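Local atomic coordinates of D-glycero-D-manno-heptose 1-phosphate kinase (Bacteroides thetaiotaomicron, PDB entry 3K85), a protein that probably phosphorylates a sugar phosphate, D-glycero-D-manno-heptose 1-phosphate, at the expense of ATP, as a member of the GHMP kinase family. Residues L185-M199 and K243-A255. Residues are numbered along the deposited sequence; the frame is centred on the assembly and turned at random.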
loop_
_atom_site.group_PDB
_atom_site.type_symbol
_atom_site.label_atom_id
_atom_site.label_comp_id
_atom_site.label_asym_id
_atom_site.label_seq_id
_atom_site.Cartn_x
_atom_site.Cartn_y
_atom_site.Cartn_z
ATOM N N LEU A 185 -1.971 -0.852 2.001
ATOM C CA LEU A 185 -1.022 0.243 2.209
ATOM C C LEU A 185 0.356 -0.144 2.754
ATOM O O LEU A 185 0.448 -0.818 3.778
ATOM C CB LEU A 185 -1.625 1.287 3.158
ATOM C CG LEU A 185 -2.982 1.927 2.859
ATOM C CD1 LEU A 185 -3.344 2.860 4.020
ATOM C CD2 LEU A 185 -2.929 2.703 1.551
ATOM N N LYS A 186 1.422 0.284 2.076
ATOM C CA LYS A 186 2.775 0.029 2.571
ATOM C C LYS A 186 2.973 1.032 3.698
ATOM O O LYS A 186 2.842 2.230 3.483
ATOM C CB LYS A 186 3.851 0.317 1.513
ATOM C CG LYS A 186 3.966 -0.679 0.387
ATOM C CD LYS A 186 5.349 -0.619 -0.274
ATOM C CE LYS A 186 5.728 0.794 -0.696
ATOM N NZ LYS A 186 6.921 0.802 -1.571
HETATM N N MSE A 187 3.279 0.571 4.899
HETATM C CA MSE A 187 3.487 1.514 5.986
HETATM C C MSE A 187 4.964 1.611 6.337
HETATM O O MSE A 187 5.601 0.600 6.619
HETATM C CB MSE A 187 2.680 1.101 7.219
HETATM C CG MSE A 187 1.182 1.344 7.098
HETATM SE SE MSE A 187 0.654 3.240 7.026
HETATM C CE MSE A 187 1.080 3.721 8.844
ATOM N N LYS A 188 5.516 2.819 6.294
ATOM C CA LYS A 188 6.916 3.005 6.659
ATOM C C LYS A 188 7.148 2.427 8.067
ATOM O O LYS A 188 6.341 2.622 8.968
ATOM C CB LYS A 188 7.286 4.493 6.611
ATOM C CG LYS A 188 7.298 5.053 5.188
ATOM C CD LYS A 188 8.264 6.221 5.030
ATOM C CE LYS A 188 7.771 7.483 5.748
ATOM N NZ LYS A 188 6.583 8.112 5.086
ATOM N N ARG A 189 8.244 1.702 8.248
ATOM C CA ARG A 189 8.531 1.078 9.532
ATOM C C ARG A 189 8.507 2.025 10.734
ATOM O O ARG A 189 8.012 1.654 11.803
ATOM C CB ARG A 189 9.887 0.352 9.493
ATOM C CG ARG A 189 10.203 -0.365 10.802
ATOM C CD ARG A 189 11.596 -0.959 10.825
ATOM N NE ARG A 189 12.637 0.060 10.742
ATOM C CZ ARG A 189 13.941 -0.206 10.764
ATOM N NH1 ARG A 189 14.360 -1.464 10.865
ATOM N NH2 ARG A 189 14.825 0.784 10.687
ATOM N N TRP A 190 9.035 3.232 10.576
ATOM C CA TRP A 190 9.052 4.157 11.691
ATOM C C TRP A 190 7.664 4.620 12.124
ATOM O O TRP A 190 7.457 4.957 13.287
ATOM C CB TRP A 190 9.934 5.369 11.381
ATOM C CG TRP A 190 9.302 6.400 10.502
ATOM C CD1 TRP A 190 9.464 6.539 9.160
ATOM C CD2 TRP A 190 8.428 7.462 10.913
ATOM N NE1 TRP A 190 8.754 7.620 8.703
ATOM C CE2 TRP A 190 8.108 8.207 9.759
ATOM C CE3 TRP A 190 7.886 7.855 12.140
ATOM C CZ2 TRP A 190 7.266 9.330 9.797
ATOM C CZ3 TRP A 190 7.044 8.972 12.177
ATOM C CH2 TRP A 190 6.747 9.693 11.013
ATOM N N ILE A 191 6.710 4.642 11.201
ATOM C CA ILE A 191 5.344 5.059 11.543
ATOM C C ILE A 191 4.702 3.938 12.361
ATOM O O ILE A 191 4.010 4.177 13.356
ATOM C CB ILE A 191 4.500 5.325 10.263
ATOM C CG1 ILE A 191 5.036 6.569 9.553
ATOM C CG2 ILE A 191 3.025 5.488 10.614
ATOM C CD1 ILE A 191 4.381 6.819 8.220
ATOM N N VAL A 192 4.965 2.708 11.944
ATOM C CA VAL A 192 4.427 1.547 12.629
ATOM C C VAL A 192 4.997 1.469 14.034
ATOM O O VAL A 192 4.252 1.251 14.993
ATOM C CB VAL A 192 4.763 0.257 11.876
ATOM C CG1 VAL A 192 4.204 -0.949 12.628
ATOM C CG2 VAL A 192 4.185 0.330 10.475
ATOM N N ASP A 193 6.316 1.631 14.156
ATOM C CA ASP A 193 6.961 1.616 15.468
ATOM C C ASP A 193 6.455 2.783 16.328
ATOM O O ASP A 193 6.203 2.624 17.525
ATOM C CB ASP A 193 8.489 1.717 15.339
ATOM C CG ASP A 193 9.128 0.404 14.951
ATOM O OD1 ASP A 193 8.736 -0.644 15.505
ATOM O OD2 ASP A 193 10.036 0.418 14.103
ATOM N N GLU A 194 6.309 3.955 15.721
ATOM C CA GLU A 194 5.824 5.110 16.467
ATOM C C GLU A 194 4.412 4.854 16.960
ATOM O O GLU A 194 4.093 5.167 18.104
ATOM C CB GLU A 194 5.819 6.368 15.599
ATOM C CG GLU A 194 5.386 7.625 16.349
ATOM C CD GLU A 194 6.371 8.036 17.442
ATOM O OE1 GLU A 194 7.329 7.277 17.711
ATOM O OE2 GLU A 194 6.182 9.121 18.036
ATOM N N LEU A 195 3.567 4.298 16.090
ATOM C CA LEU A 195 2.188 4.017 16.457
ATOM C C LEU A 195 2.126 2.941 17.539
ATOM O O LEU A 195 1.337 3.050 18.479
ATOM C CB LEU A 195 1.376 3.571 15.231
ATOM C CG LEU A 195 -0.149 3.586 15.419
ATOM C CD1 LEU A 195 -0.658 5.030 15.437
ATOM C CD2 LEU A 195 -0.819 2.813 14.303
ATOM N N GLU A 196 2.952 1.903 17.410
ATOM C CA GLU A 196 2.953 0.834 18.404
ATOM C C GLU A 196 3.365 1.326 19.792
ATOM O O GLU A 196 2.798 0.894 20.793
ATOM C CB GLU A 196 3.866 -0.319 17.973
ATOM C CG GLU A 196 3.414 -1.011 16.694
ATOM C CD GLU A 196 4.316 -2.166 16.287
ATOM O OE1 GLU A 196 5.558 -2.002 16.318
ATOM O OE2 GLU A 196 3.784 -3.231 15.921
ATOM N N SER A 197 4.336 2.230 19.870
ATOM C CA SER A 197 4.753 2.730 21.183
ATOM C C SER A 197 3.784 3.792 21.726
ATOM O O SER A 197 3.891 4.214 22.877
ATOM C CB SER A 197 6.177 3.293 21.117
ATOM O OG SER A 197 6.267 4.350 20.190
ATOM N N SER A 198 2.833 4.197 20.883
ATOM C CA SER A 198 1.826 5.187 21.237
ATOM C C SER A 198 0.475 4.534 21.537
ATOM O O SER A 198 -0.517 5.232 21.734
ATOM C CB SER A 198 1.631 6.184 20.090
ATOM O OG SER A 198 2.797 6.938 19.830
HETATM N N MSE A 199 0.418 3.209 21.577
HETATM C CA MSE A 199 -0.865 2.555 21.831
HETATM C C MSE A 199 -0.936 1.504 22.920
HETATM O O MSE A 199 -0.006 0.728 23.139
HETATM C CB MSE A 199 -1.409 1.942 20.545
HETATM C CG MSE A 199 -2.007 2.945 19.594
HETATM SE SE MSE A 199 -2.447 2.140 17.894
HETATM C CE MSE A 199 -3.461 0.608 18.532
ATOM N N LYS A 243 -6.594 7.844 7.567
ATOM C CA LYS A 243 -5.645 7.339 6.580
ATOM C C LYS A 243 -4.588 8.402 6.337
ATOM O O LYS A 243 -3.386 8.163 6.498
ATOM C CB LYS A 243 -6.337 7.026 5.253
ATOM C CG LYS A 243 -5.384 6.456 4.211
ATOM C CD LYS A 243 -6.045 6.280 2.861
ATOM C CE LYS A 243 -6.395 7.619 2.238
ATOM N NZ LYS A 243 -6.849 7.447 0.833
ATOM N N LEU A 244 -5.056 9.585 5.963
ATOM C CA LEU A 244 -4.179 10.702 5.674
ATOM C C LEU A 244 -3.307 11.128 6.868
ATOM O O LEU A 244 -2.208 11.652 6.681
ATOM C CB LEU A 244 -5.013 11.874 5.158
ATOM C CG LEU A 244 -4.272 13.175 4.849
ATOM C CD1 LEU A 244 -3.114 12.922 3.876
ATOM C CD2 LEU A 244 -5.270 14.189 4.286
ATOM N N ALA A 245 -3.786 10.897 8.089
ATOM C CA ALA A 245 -3.015 11.257 9.273
ATOM C C ALA A 245 -1.885 10.255 9.517
ATOM O O ALA A 245 -0.737 10.643 9.714
ATOM C CB ALA A 245 -3.923 11.314 10.492
ATOM N N LEU A 246 -2.216 8.968 9.500
ATOM C CA LEU A 246 -1.226 7.919 9.731
ATOM C C LEU A 246 -0.193 7.725 8.618
ATOM O O LEU A 246 0.905 7.222 8.877
ATOM C CB LEU A 246 -1.918 6.585 9.990
ATOM C CG LEU A 246 -2.621 6.434 11.335
ATOM C CD1 LEU A 246 -3.114 5.003 11.454
ATOM C CD2 LEU A 246 -1.661 6.761 12.475
ATOM N N LEU A 247 -0.539 8.093 7.388
ATOM C CA LEU A 247 0.401 7.955 6.284
ATOM C C LEU A 247 1.555 8.941 6.449
ATOM O O LEU A 247 2.622 8.768 5.854
ATOM C CB LEU A 247 -0.291 8.207 4.945
ATOM C CG LEU A 247 -1.220 7.113 4.424
ATOM C CD1 LEU A 247 -1.780 7.534 3.071
ATOM C CD2 LEU A 247 -0.459 5.799 4.312
ATOM N N LYS A 248 1.332 9.980 7.248
ATOM C CA LYS A 248 2.352 10.995 7.496
ATOM C C LYS A 248 3.005 10.798 8.870
ATOM O O LYS A 248 3.975 11.475 9.205
ATOM C CB LYS A 248 1.740 12.402 7.396
ATOM C CG LYS A 248 1.431 12.853 5.965
ATOM C CD LYS A 248 1.024 14.330 5.915
ATOM C CE LYS A 248 1.156 14.936 4.504
ATOM N NZ LYS A 248 0.191 14.376 3.506
ATOM N N GLY A 249 2.470 9.865 9.653
ATOM C CA GLY A 249 3.018 9.595 10.972
ATOM C C GLY A 249 2.501 10.549 12.034
ATOM O O GLY A 249 3.025 10.615 13.149
ATOM N N ASP A 250 1.463 11.295 11.693
ATOM C CA ASP A 250 0.896 12.239 12.639
ATOM C C ASP A 250 0.017 11.515 13.654
ATOM O O ASP A 250 -1.207 11.491 13.527
ATOM C CB ASP A 250 0.070 13.286 11.899
ATOM C CG ASP A 250 -0.311 14.450 12.780
ATOM O OD1 ASP A 250 -0.603 14.232 13.979
ATOM O OD2 ASP A 250 -0.333 15.587 12.270
ATOM N N VAL A 251 0.640 10.929 14.665
ATOM C CA VAL A 251 -0.112 10.214 15.691
ATOM C C VAL A 251 -0.989 11.162 16.518
ATOM O O VAL A 251 -2.062 10.775 16.983
ATOM C CB VAL A 251 0.832 9.437 16.637
ATOM C CG1 VAL A 251 0.015 8.598 17.630
ATOM C CG2 VAL A 251 1.734 8.530 15.823
ATOM N N GLY A 252 -0.530 12.399 16.695
ATOM C CA GLY A 252 -1.294 13.375 17.450
ATOM C C GLY A 252 -2.636 13.616 16.781
ATOM O O GLY A 252 -3.679 13.660 17.443
ATOM N N GLU A 253 -2.615 13.765 15.456
ATOM C CA GLU A 253 -3.843 13.987 14.714
ATOM C C GLU A 253 -4.731 12.755 14.840
ATOM O O GLU A 253 -5.956 12.866 14.885
ATOM C CB GLU A 253 -3.540 14.264 13.242
ATOM C CG GLU A 253 -4.786 14.475 12.388
ATOM C CD GLU A 253 -5.624 15.679 12.824
ATOM O OE1 GLU A 253 -6.673 15.934 12.181
ATOM O OE2 GLU A 253 -5.237 16.368 13.798
ATOM N N PHE A 254 -4.112 11.580 14.907
ATOM C CA PHE A 254 -4.873 10.345 15.038
ATOM C C PHE A 254 -5.585 10.356 16.388
ATOM O O PHE A 254 -6.744 9.950 16.507
ATOM C CB PHE A 254 -3.946 9.124 14.924
ATOM C CG PHE A 254 -4.638 7.806 15.161
ATOM C CD1 PHE A 254 -5.843 7.507 14.525
ATOM C CD2 PHE A 254 -4.084 6.865 16.022
ATOM C CE1 PHE A 254 -6.484 6.288 14.746
ATOM C CE2 PHE A 254 -4.710 5.645 16.252
ATOM C CZ PHE A 254 -5.912 5.353 15.615
ATOM N N ALA A 255 -4.883 10.834 17.405
ATOM C CA ALA A 255 -5.451 10.911 18.745
ATOM C C ALA A 255 -6.663 11.854 18.722
ATOM O O ALA A 255 -7.732 11.534 19.244
ATOM C CB ALA A 255 -4.384 11.418 19.737
HETATM O O HOH W 1 3.741 7.079 4.331
#
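Ile191 of helix 189-197 packs against the Schellman motif that ends helix 230-246, where Gly249, with positive phi, turns the chain toward helix 251-264. Segment 243-255 belongs to the GHMP kinase C-terminal family region, and helix 189-197 packs on it without a direct hydrogen bond. The beta-branch of Ile191 suits it to cover the turn: CG2, anti to the backbone N, lies 3.2 Å from Leu246 O, while CD1 reaches toward Leu247 O. Cut back to an alanine, this position would lose both branches and is likely to leave a gap over these carbonyls and the Trp190 ring without the cover of Ile191 CG1 on one face. Gly249 suits its backbone angles, at which a CB would jam against the preceding carbonyl O; it would also strike Trp190.

Deeper in, packing is tight and apolar. Leu195 CD1 meets Leu246 CD2 at 3.6 Å and Phe254 CD2 at 3.9 Å; Leu14 of strand 4-15 backs both partners. Branched Val251 sets CG1 against Ser198 CB.

Toward solvent the contact loosens. Val251 CG2 rests on the aliphatic CG of Glu194, and Met187, present as selenomethionine and bent at chi2 and chi3, lays its selenium across Leu247 CD2. Exposed Trp190 brings CH2 to 3.7 Å from Gly249 CA. Lys188, also in a long, weak ion pair with Asp137 of the second subunit, reaches Leu247 O through a water 3.1 Å from its NZ.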